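Local atomic coordinates of secreted effector protein SopD (Salmonella typhimurium, PDB entry 5CPC), a protein that is delivered into host cells by type III secretion, contributes to replication in macrophages and, together with SopB, acts in membrane fission and macropinosome formation during invasion. Residues N79-F84 and I150-G155; E137-E142 and M245-I250; E224-F229 and I305-C310. One frame throughout, in Å; residues are numbered along the deposited sequence.

Contact 1: residues N79-F84 and I150-G155; sequences NKIYAF and ICEVIG
Tyr82 CB abuts the carbonyl oxygen of Glu152, with CB and Glu152 O 3.4 Å apart, at the point where two helices cross almost squarely. The short axes of 79-84 and 150-155 approach to 7.4 Å at a signed angle of -91°, close for two helices. Gly155 has no side chain on the face turned to helix 76-90, which allows the close approach; Tyr82 CB lies 4.1 Å from Gly155 C. With CG anti to the backbone N (chi1 178°), the tyrosine ring runs away from the crossing, meeting Glu152 O and Gly155 C obliquely, and its hydroxyl bonds to Trp160 NE1. On the other flank of the crossing, Ile81 divides its branches: CG1 packs on Cys151 CB at 3.9 Å, while CG2 abuts the glutamate at Glu152 CG, 3.8 Å away, the two side chains crossing at about a right angle. No direct hydrogen bond joins the segments; water does that work. One molecule accepts from Tyr82 N and donates to Cys151 O, the latter at 2.9 Å, thereby linking the two backbones. A second donates to Ile81 O and, weakly, to Glu152 OE1. Asn79 OD1 comes within 3.3 Å of Gly155 O, but both are acceptors, so this is proximity without a bond; Gly155 O takes a hydrogen bond from Thr159 OG1 instead. The crossing thus joins helix 76-90 to helix 141-160. Beyond it, Phe84 packs on Leu112 and Val114 of strand 109-114, whereas Ile150, Cys151 and Ile154 touch Leu253 of helix 248-256.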
ATOM      1  N   ASN A  79      10.309   0.655  -9.154  1.00 45.54           N
ATOM      2  CA  ASN A  79      10.987   1.983  -9.215  1.00 45.56           C
ATOM      3  C   ASN A  79      10.605   2.893 -10.389  1.00 44.90           C
ATOM      4  O   ASN A  79      10.773   4.128 -10.320  1.00 43.38           O
ATOM      5  CB  ASN A  79      12.532   1.841  -9.174  1.00 47.69           C
ATOM      6  CG  ASN A  79      13.045   1.360  -7.789  1.00 49.18           C
ATOM      7  OD1 ASN A  79      12.779   1.981  -6.772  1.00 49.03           O
ATOM      8  ND2 ASN A  79      13.734   0.246  -7.771  1.00 55.35           N
ATOM      9  N   LYS A  80      10.083   2.307 -11.463  1.00 45.23           N
ATOM     10  CA  LYS A  80       9.633   3.151 -12.583  1.00 45.36           C
ATOM     11  C   LYS A  80       8.633   4.158 -12.138  1.00 44.28           C
ATOM     12  O   LYS A  80       8.704   5.277 -12.586  1.00 45.77           O
ATOM     13  CB  LYS A  80       9.063   2.352 -13.745  1.00 45.57           C
ATOM     14  CG  LYS A  80      10.131   1.620 -14.556  1.00 47.09           C
ATOM     15  CD  LYS A  80       9.510   0.853 -15.743  1.00 46.92           C
ATOM     16  CE  LYS A  80      10.536  -0.077 -16.359  1.00 46.64           C
ATOM     17  NZ  LYS A  80       9.981  -0.675 -17.632  1.00 51.71           N
ATOM     18  N   ILE A  81       7.772   3.791 -11.173  1.00 44.32           N
ATOM     19  CA  ILE A  81       6.676   4.625 -10.805  1.00 43.58           C
ATOM     20  C   ILE A  81       7.202   5.894 -10.162  1.00 43.75           C
ATOM     21  O   ILE A  81       6.866   7.011 -10.612  1.00 44.57           O
ATOM     22  CB  ILE A  81       5.584   3.903  -9.889  1.00 43.36           C
ATOM     23  CG1 ILE A  81       5.045   2.554 -10.437  1.00 42.35           C
ATOM     24  CG2 ILE A  81       4.493   4.875  -9.513  1.00 44.68           C
ATOM     25  CD1 ILE A  81       4.669   2.451 -11.910  1.00 47.25           C
ATOM     26  N   TYR A  82       8.015   5.768  -9.108  1.00 42.68           N
ATOM     27  CA  TYR A  82       8.653   6.977  -8.562  1.00 42.11           C
ATOM     28  C   TYR A  82       9.573   7.674  -9.619  1.00 41.52           C
ATOM     29  O   TYR A  82       9.557   8.897  -9.712  1.00 41.88           O
ATOM     30  CB  TYR A  82       9.424   6.716  -7.233  1.00 41.42           C
ATOM     31  CG  TYR A  82      10.103   7.930  -6.694  1.00 39.57           C
ATOM     32  CD1 TYR A  82      11.497   7.927  -6.494  1.00 43.96           C
ATOM     33  CD2 TYR A  82       9.385   9.106  -6.418  1.00 42.11           C
ATOM     34  CE1 TYR A  82      12.174   9.071  -5.988  1.00 44.17           C
ATOM     35  CE2 TYR A  82      10.060  10.303  -5.906  1.00 45.61           C
ATOM     36  CZ  TYR A  82      11.462  10.243  -5.703  1.00 48.13           C
ATOM     37  OH  TYR A  82      12.165  11.323  -5.249  1.00 48.74           O
ATOM     38  N   ALA A  83      10.296   6.922 -10.431  1.00 41.45           N
ATOM     39  CA  ALA A  83      11.205   7.578 -11.490  1.00 44.83           C
ATOM     40  C   ALA A  83      10.389   8.456 -12.472  1.00 45.71           C
ATOM     41  O   ALA A  83      10.760   9.621 -12.827  1.00 46.32           O
ATOM     42  CB  ALA A  83      11.965   6.537 -12.260  1.00 43.76           C
ATOM     43  N   PHE A  84       9.229   7.924 -12.853  1.00 45.71           N
ATOM     44  CA  PHE A  84       8.309   8.700 -13.714  1.00 45.45           C
ATOM     45  C   PHE A  84       7.886  10.007 -13.038  1.00 45.05           C
ATOM     46  O   PHE A  84       7.756  11.049 -13.697  1.00 44.24           O
ATOM     47  CB  PHE A  84       7.123   7.832 -14.154  1.00 45.82           C
ATOM     48  CG  PHE A  84       6.264   8.463 -15.250  1.00 49.84           C
ATOM     49  CD1 PHE A  84       6.775   8.697 -16.505  1.00 48.73           C
ATOM     50  CD2 PHE A  84       4.938   8.838 -14.981  1.00 51.83           C
ATOM     51  CE1 PHE A  84       6.002   9.288 -17.511  1.00 54.04           C
ATOM     52  CE2 PHE A  84       4.130   9.432 -15.994  1.00 57.17           C
ATOM     53  CZ  PHE A  84       4.666   9.661 -17.256  1.00 53.53           C
ATOM     54  N   ILE A 150       1.480   4.193  -3.295  1.00 43.74           N
ATOM     55  CA  ILE A 150       2.283   3.412  -2.375  1.00 43.69           C
ATOM     56  C   ILE A 150       3.538   2.981  -3.125  1.00 44.17           C
ATOM     57  O   ILE A 150       4.609   2.930  -2.531  1.00 44.72           O
ATOM     58  CB  ILE A 150       1.497   2.179  -1.850  1.00 42.84           C
ATOM     59  CG1 ILE A 150       0.323   2.649  -0.951  1.00 43.11           C
ATOM     60  CG2 ILE A 150       2.404   1.138  -1.118  1.00 39.91           C
ATOM     61  CD1 ILE A 150      -0.862   1.650  -0.942  1.00 43.05           C
ATOM     62  N   CYS A 151       3.373   2.628  -4.396  1.00 42.53           N
ATOM     63  CA  CYS A 151       4.493   2.327  -5.273  1.00 43.54           C
ATOM     64  C   CYS A 151       5.483   3.484  -5.278  1.00 42.76           C
ATOM     65  O   CYS A 151       6.645   3.223  -5.132  1.00 44.27           O
ATOM     66  CB  CYS A 151       4.039   1.944  -6.710  1.00 42.09           C
ATOM     67  SG  CYS A 151       3.373   0.239  -6.784  1.00 44.18           S
ATOM     68  N   GLU A 152       5.037   4.735  -5.428  1.00 43.66           N
ATOM     69  CA  GLU A 152       5.940   5.883  -5.451  1.00 45.68           C
ATOM     70  C   GLU A 152       6.767   5.925  -4.168  1.00 46.54           C
ATOM     71  O   GLU A 152       7.999   6.135  -4.222  1.00 45.13           O
ATOM     72  CB  GLU A 152       5.229   7.219  -5.542  1.00 47.18           C
ATOM     73  CG  GLU A 152       4.026   7.173  -6.467  1.00 56.55           C
ATOM     74  CD  GLU A 152       3.533   8.534  -6.938  1.00 62.23           C
ATOM     75  OE1 GLU A 152       2.840   8.544  -8.005  1.00 65.70           O
ATOM     76  OE2 GLU A 152       3.870   9.552  -6.276  1.00 64.13           O
ATOM     77  N   VAL A 153       6.094   5.748  -3.025  1.00 45.92           N
ATOM     78  CA  VAL A 153       6.723   5.977  -1.758  1.00 45.55           C
ATOM     79  C   VAL A 153       7.764   4.906  -1.553  1.00 45.34           C
ATOM     80  O   VAL A 153       8.917   5.212  -1.197  1.00 46.12           O
ATOM     81  CB  VAL A 153       5.670   6.097  -0.605  1.00 46.49           C
ATOM     82  CG1 VAL A 153       6.328   5.940   0.786  1.00 47.38           C
ATOM     83  CG2 VAL A 153       5.031   7.432  -0.690  1.00 44.99           C
ATOM     84  N   ILE A 154       7.398   3.664  -1.863  1.00 45.68           N
ATOM     85  CA  ILE A 154       8.284   2.527  -1.706  1.00 45.51           C
ATOM     86  C   ILE A 154       9.523   2.695  -2.600  1.00 47.03           C
ATOM     87  O   ILE A 154      10.675   2.363  -2.207  1.00 45.33           O
ATOM     88  CB  ILE A 154       7.625   1.229  -2.135  1.00 45.52           C
ATOM     89  CG1 ILE A 154       6.542   0.797  -1.139  1.00 49.36           C
ATOM     90  CG2 ILE A 154       8.651   0.123  -2.129  1.00 46.13           C
ATOM     91  CD1 ILE A 154       5.781  -0.512  -1.536  1.00 43.14           C
ATOM     92  N   GLY A 155       9.246   3.166  -3.825  1.00 46.17           N
ATOM     93  CA  GLY A 155      10.266   3.369  -4.830  1.00 46.62           C
ATOM     94  C   GLY A 155      11.199   4.447  -4.358  1.00 45.49           C
ATOM     95  O   GLY A 155      12.394   4.259  -4.375  1.00 46.60           O
TER
HETATM   96  O   HOH W   1       4.232   8.584 -11.158  1.00 34.64           O
HETATM   97  O   HOH W   2       8.469   3.594  -7.340  1.00 35.05           O

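Contact 2: residues E137-E142 and M245-I250; sequences ESMSRE and MMHPCI
His247 directs one ring nitrogen at two successive carbonyls of the 137-142 segment. Its NE2 donates to Ser138 O at 2.9 Å and to Glu137 O at 3.1 Å; both oxygens sit at the ring edge, in plane, and the N-H...O angles of 139° and 124° make this a weak, bifurcated bond. The torsion chi1 of -165°, CG anti to the backbone N, carries the imidazole across to them. A third bond belongs to the other nitrogen: Cys249 N donates to His247 ND1 at 3.0 Å, coming in tilted from the ring plane. An acceptor role for ND1 and a donor role for NE2 together fit the neutral tautomer protonated on NE2, although the proton itself is not observed.

Apolar and ring contacts come from Met139, whose chain crosses the imidazole at about a right angle. Its CB makes a CH-pi contact, 4.1 Å from the centroid of the His247 ring, and its SD stands over the same face in a sulfur-aromatic contact. The terminal methyl then ends against Cys249, Met139 CE lying 3.8 Å from Cys249 CB. Pro248 CD lies against the opposite face, toward the rim, and the ring of Tyr278 from helix 264-283 also meets the imidazole.

What results is a histidine N-cap: His247 immediately precedes helix 248-256, caps it through ND1, and ties the cap to the loop leading into helix 141-160.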
ATOM      1  N   GLU A 137      -6.637  -9.949  -8.397  1.00 63.30           N
ATOM      2  CA  GLU A 137      -8.013  -9.426  -8.456  1.00 62.86           C
ATOM      3  C   GLU A 137      -8.062  -7.993  -9.022  1.00 61.98           C
ATOM      4  O   GLU A 137      -7.186  -7.194  -8.759  1.00 60.57           O
ATOM      5  CB  GLU A 137      -8.660  -9.436  -7.059  1.00 61.56           C
ATOM      6  CG  GLU A 137      -8.988 -10.826  -6.445  1.00 64.65           C
ATOM      7  CD  GLU A 137      -9.829 -11.741  -7.338  1.00 68.14           C
ATOM      8  OE1 GLU A 137      -9.569 -12.966  -7.346  1.00 68.59           O
ATOM      9  OE2 GLU A 137     -10.741 -11.246  -8.033  1.00 72.07           O
ATOM     10  N   SER A 138      -9.083  -7.617  -9.768  1.00 62.97           N
ATOM     11  CA  SER A 138      -8.991  -6.275 -10.359  1.00 63.45           C
ATOM     12  C   SER A 138      -9.273  -5.134  -9.373  1.00 61.50           C
ATOM     13  O   SER A 138      -9.927  -5.336  -8.349  1.00 60.96           O
ATOM     14  CB  SER A 138      -9.711  -6.157 -11.722  1.00 65.56           C
ATOM     15  OG  SER A 138     -11.072  -5.816 -11.583  1.00 68.24           O
ATOM     16  N   MET A 139      -8.681  -3.963  -9.607  1.00 60.49           N
ATOM     17  CA  MET A 139      -8.955  -2.794  -8.736  1.00 58.81           C
ATOM     18  C   MET A 139      -9.818  -1.722  -9.369  1.00 58.13           C
ATOM     19  O   MET A 139      -9.741  -1.469 -10.564  1.00 56.98           O
ATOM     20  CB  MET A 139      -7.692  -2.143  -8.118  1.00 58.34           C
ATOM     21  CG  MET A 139      -6.381  -2.576  -8.615  1.00 59.58           C
ATOM     22  SD  MET A 139      -4.964  -2.310  -7.463  1.00 57.39           S
ATOM     23  CE  MET A 139      -3.801  -3.363  -8.359  1.00 54.82           C
ATOM     24  N   SER A 140     -10.630  -1.071  -8.555  1.00 56.51           N
ATOM     25  CA  SER A 140     -11.323   0.106  -9.073  1.00 57.76           C
ATOM     26  C   SER A 140     -10.268   1.169  -9.461  1.00 57.21           C
ATOM     27  O   SER A 140      -9.104   1.063  -9.037  1.00 55.29           O
ATOM     28  CB  SER A 140     -12.271   0.665  -8.019  1.00 56.59           C
ATOM     29  OG  SER A 140     -11.543   0.971  -6.853  1.00 57.67           O
ATOM     30  N   ARG A 141     -10.695   2.191 -10.203  1.00 57.73           N
ATOM     31  CA  ARG A 141      -9.875   3.361 -10.502  1.00 59.26           C
ATOM     32  C   ARG A 141      -9.312   4.047  -9.243  1.00 58.30           C
ATOM     33  O   ARG A 141      -8.116   4.316  -9.187  1.00 58.01           O
ATOM     34  CB  ARG A 141     -10.584   4.331 -11.459  1.00 60.96           C
ATOM     35  CG  ARG A 141      -9.671   4.817 -12.624  1.00 66.46           C
ATOM     36  CD  ARG A 141     -10.158   4.432 -14.047  1.00 74.52           C
ATOM     37  NE  ARG A 141      -9.310   4.927 -15.166  1.00 79.04           N
ATOM     38  CZ  ARG A 141      -8.237   5.730 -15.036  1.00 80.30           C
ATOM     39  NH1 ARG A 141      -7.839   6.186 -13.850  1.00 77.54           N
ATOM     40  NH2 ARG A 141      -7.539   6.084 -16.102  1.00 83.30           N
ATOM     41  N   GLU A 142     -10.128   4.268  -8.209  1.00 56.93           N
ATOM     42  CA  GLU A 142      -9.622   4.716  -6.867  1.00 55.60           C
ATOM     43  C   GLU A 142      -8.438   3.912  -6.314  1.00 54.03           C
ATOM     44  O   GLU A 142      -7.486   4.477  -5.739  1.00 53.08           O
ATOM     45  CB  GLU A 142     -10.812   4.717  -5.767  1.00 54.42           C
ATOM     46  N   MET A 245     -13.716  -4.038   2.009  1.00 43.51           N
ATOM     47  CA  MET A 245     -12.441  -4.585   2.374  1.00 44.90           C
ATOM     48  C   MET A 245     -11.254  -4.009   1.561  1.00 45.08           C
ATOM     49  O   MET A 245     -11.362  -3.769   0.379  1.00 46.59           O
ATOM     50  CB  MET A 245     -12.451  -6.093   2.280  1.00 44.63           C
ATOM     51  CG  MET A 245     -11.166  -6.700   2.909  1.00 51.83           C
ATOM     52  SD  MET A 245     -11.126  -8.499   3.032  1.00 56.01           S
ATOM     53  CE  MET A 245     -12.290  -8.827   1.733  1.00 58.95           C
ATOM     54  N   MET A 246     -10.133  -3.815   2.229  1.00 45.02           N
ATOM     55  CA  MET A 246      -8.933  -3.358   1.592  1.00 45.05           C
ATOM     56  C   MET A 246      -8.603  -4.376   0.459  1.00 44.55           C
ATOM     57  O   MET A 246      -8.536  -5.595   0.696  1.00 42.15           O
ATOM     58  CB  MET A 246      -7.787  -3.331   2.601  1.00 44.86           C
ATOM     59  CG  MET A 246      -6.542  -2.645   2.012  1.00 49.49           C
ATOM     60  SD  MET A 246      -5.133  -2.522   3.102  1.00 60.49           S
ATOM     61  CE  MET A 246      -5.551  -0.948   3.861  1.00 54.48           C
ATOM     62  N   HIS A 247      -8.454  -3.842  -0.754  1.00 44.00           N
ATOM     63  CA  HIS A 247      -8.016  -4.614  -1.899  1.00 45.46           C
ATOM     64  C   HIS A 247      -6.771  -5.428  -1.556  1.00 44.34           C
ATOM     65  O   HIS A 247      -5.887  -4.895  -0.980  1.00 44.61           O
ATOM     66  CB  HIS A 247      -7.722  -3.702  -3.087  1.00 44.89           C
ATOM     67  CG  HIS A 247      -7.615  -4.461  -4.371  1.00 47.04           C
ATOM     68  ND1 HIS A 247      -6.486  -5.191  -4.705  1.00 42.91           N
ATOM     69  CD2 HIS A 247      -8.518  -4.673  -5.358  1.00 44.88           C
ATOM     70  CE1 HIS A 247      -6.685  -5.778  -5.874  1.00 48.24           C
ATOM     71  NE2 HIS A 247      -7.902  -5.471  -6.297  1.00 49.60           N
ATOM     72  N   PRO A 248      -6.745  -6.728  -1.847  1.00 45.33           N
ATOM     73  CA  PRO A 248      -5.560  -7.536  -1.485  1.00 46.78           C
ATOM     74  C   PRO A 248      -4.210  -7.034  -2.091  1.00 48.41           C
ATOM     75  O   PRO A 248      -3.138  -7.235  -1.482  1.00 48.62           O
ATOM     76  CB  PRO A 248      -5.869  -8.942  -2.056  1.00 48.08           C
ATOM     77  CG  PRO A 248      -7.323  -8.913  -2.555  1.00 46.86           C
ATOM     78  CD  PRO A 248      -7.789  -7.476  -2.591  1.00 45.53           C
ATOM     79  N   CYS A 249      -4.205  -6.434  -3.280  1.00 49.17           N
ATOM     80  CA  CYS A 249      -2.894  -5.838  -3.745  1.00 50.38           C
ATOM     81  C   CYS A 249      -2.401  -4.709  -2.816  1.00 51.22           C
ATOM     82  O   CYS A 249      -1.184  -4.552  -2.602  1.00 51.19           O
ATOM     83  CB  CYS A 249      -2.967  -5.323  -5.168  1.00 49.98           C
ATOM     84  SG  CYS A 249      -3.229  -6.643  -6.321  1.00 51.33           S
ATOM     85  N   ILE A 250      -3.341  -3.933  -2.260  1.00 50.48           N
ATOM     86  CA  ILE A 250      -2.958  -2.801  -1.447  1.00 50.07           C
ATOM     87  C   ILE A 250      -2.517  -3.322  -0.096  1.00 51.24           C
ATOM     88  O   ILE A 250      -1.405  -3.018   0.368  1.00 50.48           O
ATOM     89  CB  ILE A 250      -4.034  -1.725  -1.431  1.00 50.76           C
ATOM     90  CG1 ILE A 250      -4.038  -0.977  -2.783  1.00 48.12           C
ATOM     91  CG2 ILE A 250      -3.784  -0.726  -0.258  1.00 49.64           C
ATOM     92  CD1 ILE A 250      -5.268  -0.129  -3.031  1.00 49.46           C
TER

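Contact 3: residues E224-F229 and I305-C310; sequences EPTTQF and IGKDGC
The backbones approach most closely where Thr226 CA and Gly306 CA lie 5.1 Å apart, yet no hydrogen bond passes between the segments 224-229 and 305-310, and the direct contact is made by packing and one long salt bridge. Segment 305-310 begins in strand 305-306, which pairs in parallel with strand 201-202, and then reverses in a type I' beta turn from Lys307 to Cys310, closed by the bond from Cys310 N to Lys307 O. Against the start of this turn rests the methyl of Thr226: its CG2 is 3.6 Å from Lys307 N and 3.8 Å from Lys307 CB, the threonine and lysine side chains crossing at roughly a right angle. The lysine chain bends at chi3 and chi4, bringing its amine to Glu224, where NZ and Glu224 OE1 form a long salt bridge of 3.9 Å. Farther along, Ile305 CD1 reaches Phe229 CE2 at 4.2 Å, obliquely to the ring; Leu292 and Leu295 of helix 285-298 also touch this phenylalanine. Asn313 ND2 bridges the two segments by bonding to both Pro225 O and Ile305 O. Within 224-229, Glu224 O accepts from both Thr227 N and Gln228 N, evidence of a tight bend. The carboxylate is held in turn by the threonine: Thr226 N donates to Glu224 OE1 on its anti side at 3.0 Å, and Thr226 OG1 donates to that same oxygen at 2.7 Å from the opposite face of the carboxylate plane.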
ATOM      1  N   GLU A 224     -10.140 -12.763  16.399  1.00 53.88           N
ATOM      2  CA  GLU A 224      -9.417 -11.994  17.406  1.00 54.39           C
ATOM      3  C   GLU A 224      -9.948 -10.542  17.380  1.00 52.63           C
ATOM      4  O   GLU A 224      -9.741  -9.829  16.388  1.00 50.80           O
ATOM      5  CB  GLU A 224      -7.876 -12.037  17.180  1.00 55.63           C
ATOM      6  CG  GLU A 224      -7.046 -10.934  17.951  1.00 58.69           C
ATOM      7  CD  GLU A 224      -7.289 -10.937  19.478  1.00 64.74           C
ATOM      8  OE1 GLU A 224      -7.598  -9.872  20.092  1.00 65.66           O
ATOM      9  OE2 GLU A 224      -7.160 -12.012  20.085  1.00 68.08           O
ATOM     10  N   PRO A 225     -10.622 -10.099  18.476  1.00 52.26           N
ATOM     11  CA  PRO A 225     -11.237  -8.730  18.376  1.00 50.46           C
ATOM     12  C   PRO A 225     -10.234  -7.574  18.118  1.00 49.35           C
ATOM     13  O   PRO A 225     -10.589  -6.591  17.472  1.00 47.20           O
ATOM     14  CB  PRO A 225     -11.969  -8.539  19.689  1.00 49.91           C
ATOM     15  CG  PRO A 225     -11.750  -9.894  20.525  1.00 52.35           C
ATOM     16  CD  PRO A 225     -10.694 -10.699  19.830  1.00 52.37           C
ATOM     17  N   THR A 226      -8.999  -7.701  18.585  1.00 49.98           N
ATOM     18  CA  THR A 226      -8.069  -6.641  18.336  1.00 49.66           C
ATOM     19  C   THR A 226      -7.518  -6.617  16.917  1.00 49.00           C
ATOM     20  O   THR A 226      -6.815  -5.661  16.579  1.00 49.03           O
ATOM     21  CB  THR A 226      -6.898  -6.601  19.365  1.00 51.46           C
ATOM     22  OG1 THR A 226      -6.150  -7.804  19.268  1.00 56.26           O
ATOM     23  CG2 THR A 226      -7.419  -6.438  20.836  1.00 51.83           C
ATOM     24  N   THR A 227      -7.782  -7.630  16.084  1.00 47.58           N
ATOM     25  CA  THR A 227      -7.176  -7.623  14.740  1.00 47.68           C
ATOM     26  C   THR A 227      -8.172  -7.880  13.659  1.00 46.02           C
ATOM     27  O   THR A 227      -7.828  -7.714  12.484  1.00 45.91           O
ATOM     28  CB  THR A 227      -6.089  -8.727  14.521  1.00 49.13           C
ATOM     29  OG1 THR A 227      -6.673 -10.006  14.805  1.00 51.44           O
ATOM     30  CG2 THR A 227      -4.876  -8.552  15.402  1.00 50.34           C
ATOM     31  N   GLN A 228      -9.384  -8.301  14.022  1.00 44.22           N
ATOM     32  CA  GLN A 228     -10.372  -8.759  13.016  1.00 43.61           C
ATOM     33  C   GLN A 228     -10.707  -7.704  11.976  1.00 42.17           C
ATOM     34  O   GLN A 228     -11.162  -8.028  10.889  1.00 43.18           O
ATOM     35  CB  GLN A 228     -11.724  -9.103  13.712  1.00 44.58           C
ATOM     36  CG  GLN A 228     -12.566 -10.136  12.987  1.00 42.77           C
ATOM     37  CD  GLN A 228     -11.846 -11.494  12.993  1.00 45.26           C
ATOM     38  OE1 GLN A 228     -11.049 -11.759  13.881  1.00 48.43           O
ATOM     39  NE2 GLN A 228     -12.136 -12.347  12.005  1.00 45.46           N
ATOM     40  N   PHE A 229     -10.565  -6.428  12.324  1.00 40.38           N
ATOM     41  CA  PHE A 229     -11.086  -5.361  11.486  1.00 38.86           C
ATOM     42  C   PHE A 229     -10.026  -4.533  10.729  1.00 38.98           C
ATOM     43  O   PHE A 229     -10.393  -3.556  10.051  1.00 38.28           O
ATOM     44  CB  PHE A 229     -11.979  -4.489  12.371  1.00 38.32           C
ATOM     45  CG  PHE A 229     -12.976  -5.315  13.147  1.00 39.44           C
ATOM     46  CD1 PHE A 229     -13.940  -6.073  12.460  1.00 36.17           C
ATOM     47  CD2 PHE A 229     -12.832  -5.491  14.495  1.00 34.99           C
ATOM     48  CE1 PHE A 229     -14.767  -6.913  13.125  1.00 37.33           C
ATOM     49  CE2 PHE A 229     -13.681  -6.289  15.191  1.00 40.92           C
ATOM     50  CZ  PHE A 229     -14.679  -7.016  14.518  1.00 38.23           C
ATOM     51  N   ILE A 305     -11.077  -0.986  17.138  1.00 42.95           N
ATOM     52  CA  ILE A 305     -11.460  -1.599  18.412  1.00 42.65           C
ATOM     53  C   ILE A 305     -10.204  -2.148  19.041  1.00 44.37           C
ATOM     54  O   ILE A 305      -9.422  -2.818  18.372  1.00 43.10           O
ATOM     55  CB  ILE A 305     -12.506  -2.681  18.088  1.00 41.55           C
ATOM     56  CG1 ILE A 305     -13.726  -1.972  17.505  1.00 37.85           C
ATOM     57  CG2 ILE A 305     -12.835  -3.559  19.261  1.00 41.91           C
ATOM     58  CD1 ILE A 305     -14.990  -2.865  17.231  1.00 35.29           C
ATOM     59  N   GLY A 306     -10.003  -1.874  20.328  1.00 46.56           N
ATOM     60  CA  GLY A 306      -8.866  -2.407  21.044  1.00 48.76           C
ATOM     61  C   GLY A 306      -9.354  -3.076  22.315  1.00 52.37           C
ATOM     62  O   GLY A 306     -10.552  -2.979  22.683  1.00 52.08           O
ATOM     63  N   LYS A 307      -8.425  -3.731  23.010  1.00 54.69           N
ATOM     64  CA  LYS A 307      -8.677  -4.258  24.322  1.00 58.71           C
ATOM     65  C   LYS A 307      -7.458  -3.886  25.143  1.00 61.12           C
ATOM     66  O   LYS A 307      -6.333  -3.911  24.640  1.00 60.26           O
ATOM     67  CB  LYS A 307      -8.901  -5.784  24.297  1.00 59.09           C
ATOM     68  CG  LYS A 307      -9.632  -6.378  25.531  1.00 64.11           C
ATOM     69  CD  LYS A 307      -9.669  -7.942  25.535  1.00 71.41           C
ATOM     70  CE  LYS A 307      -8.248  -8.581  25.368  1.00 76.68           C
ATOM     71  NZ  LYS A 307      -7.995  -9.108  23.922  1.00 79.03           N
ATOM     72  N   ASP A 308      -7.718  -3.505  26.393  1.00 63.96           N
ATOM     73  CA  ASP A 308      -6.702  -3.103  27.382  1.00 67.30           C
ATOM     74  C   ASP A 308      -5.656  -2.150  26.799  1.00 66.81           C
ATOM     75  O   ASP A 308      -4.488  -2.277  27.101  1.00 66.31           O
ATOM     76  CB  ASP A 308      -6.050  -4.347  28.040  1.00 69.34           C
ATOM     77  CG  ASP A 308      -7.063  -5.231  28.799  1.00 73.60           C
ATOM     78  OD1 ASP A 308      -7.759  -4.707  29.719  1.00 78.66           O
ATOM     79  OD2 ASP A 308      -7.165  -6.454  28.490  1.00 74.38           O
ATOM     80  N   GLY A 309      -6.099  -1.225  25.935  1.00 67.14           N
ATOM     81  CA  GLY A 309      -5.204  -0.313  25.185  1.00 68.53           C
ATOM     82  C   GLY A 309      -4.344  -0.810  24.004  1.00 69.18           C
ATOM     83  O   GLY A 309      -3.432  -0.065  23.535  1.00 69.72           O
ATOM     84  N   CYS A 310      -4.613  -2.009  23.469  1.00 69.15           N
ATOM     85  CA  CYS A 310      -3.693  -2.601  22.426  1.00 70.07           C
ATOM     86  C   CYS A 310      -4.110  -2.923  20.978  1.00 67.59           C
ATOM     87  O   CYS A 310      -3.700  -3.987  20.421  1.00 69.66           O
ATOM     88  CB  CYS A 310      -2.996  -3.839  22.995  1.00 71.51           C
ATOM     89  SG  CYS A 310      -1.941  -3.417  24.380  1.00 80.66           S
TER

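Overall arrangement
Contacts 1 and 2 are joined through helix 141-160, which supplies 150-155 to the first and begins in 137-142 of the second. Their centres are 18 Å apart, but they touch where Ile150 CD1 packs on Ile250 CG2 at 3.8 Å, so helix 248-256, capped in contact 2, also borders contact 1. Contact 3 stands apart: its centre is about 33 Å from that of contact 1, on the opposite side of the chain's centre, and about 24 Å from that of contact 2, with nearest atoms about 15 Å and 8 Å away. In sequence, contact 1 closes before contact 3 opens, whereas contact 2 alternates with both, its segments interleaving with theirs.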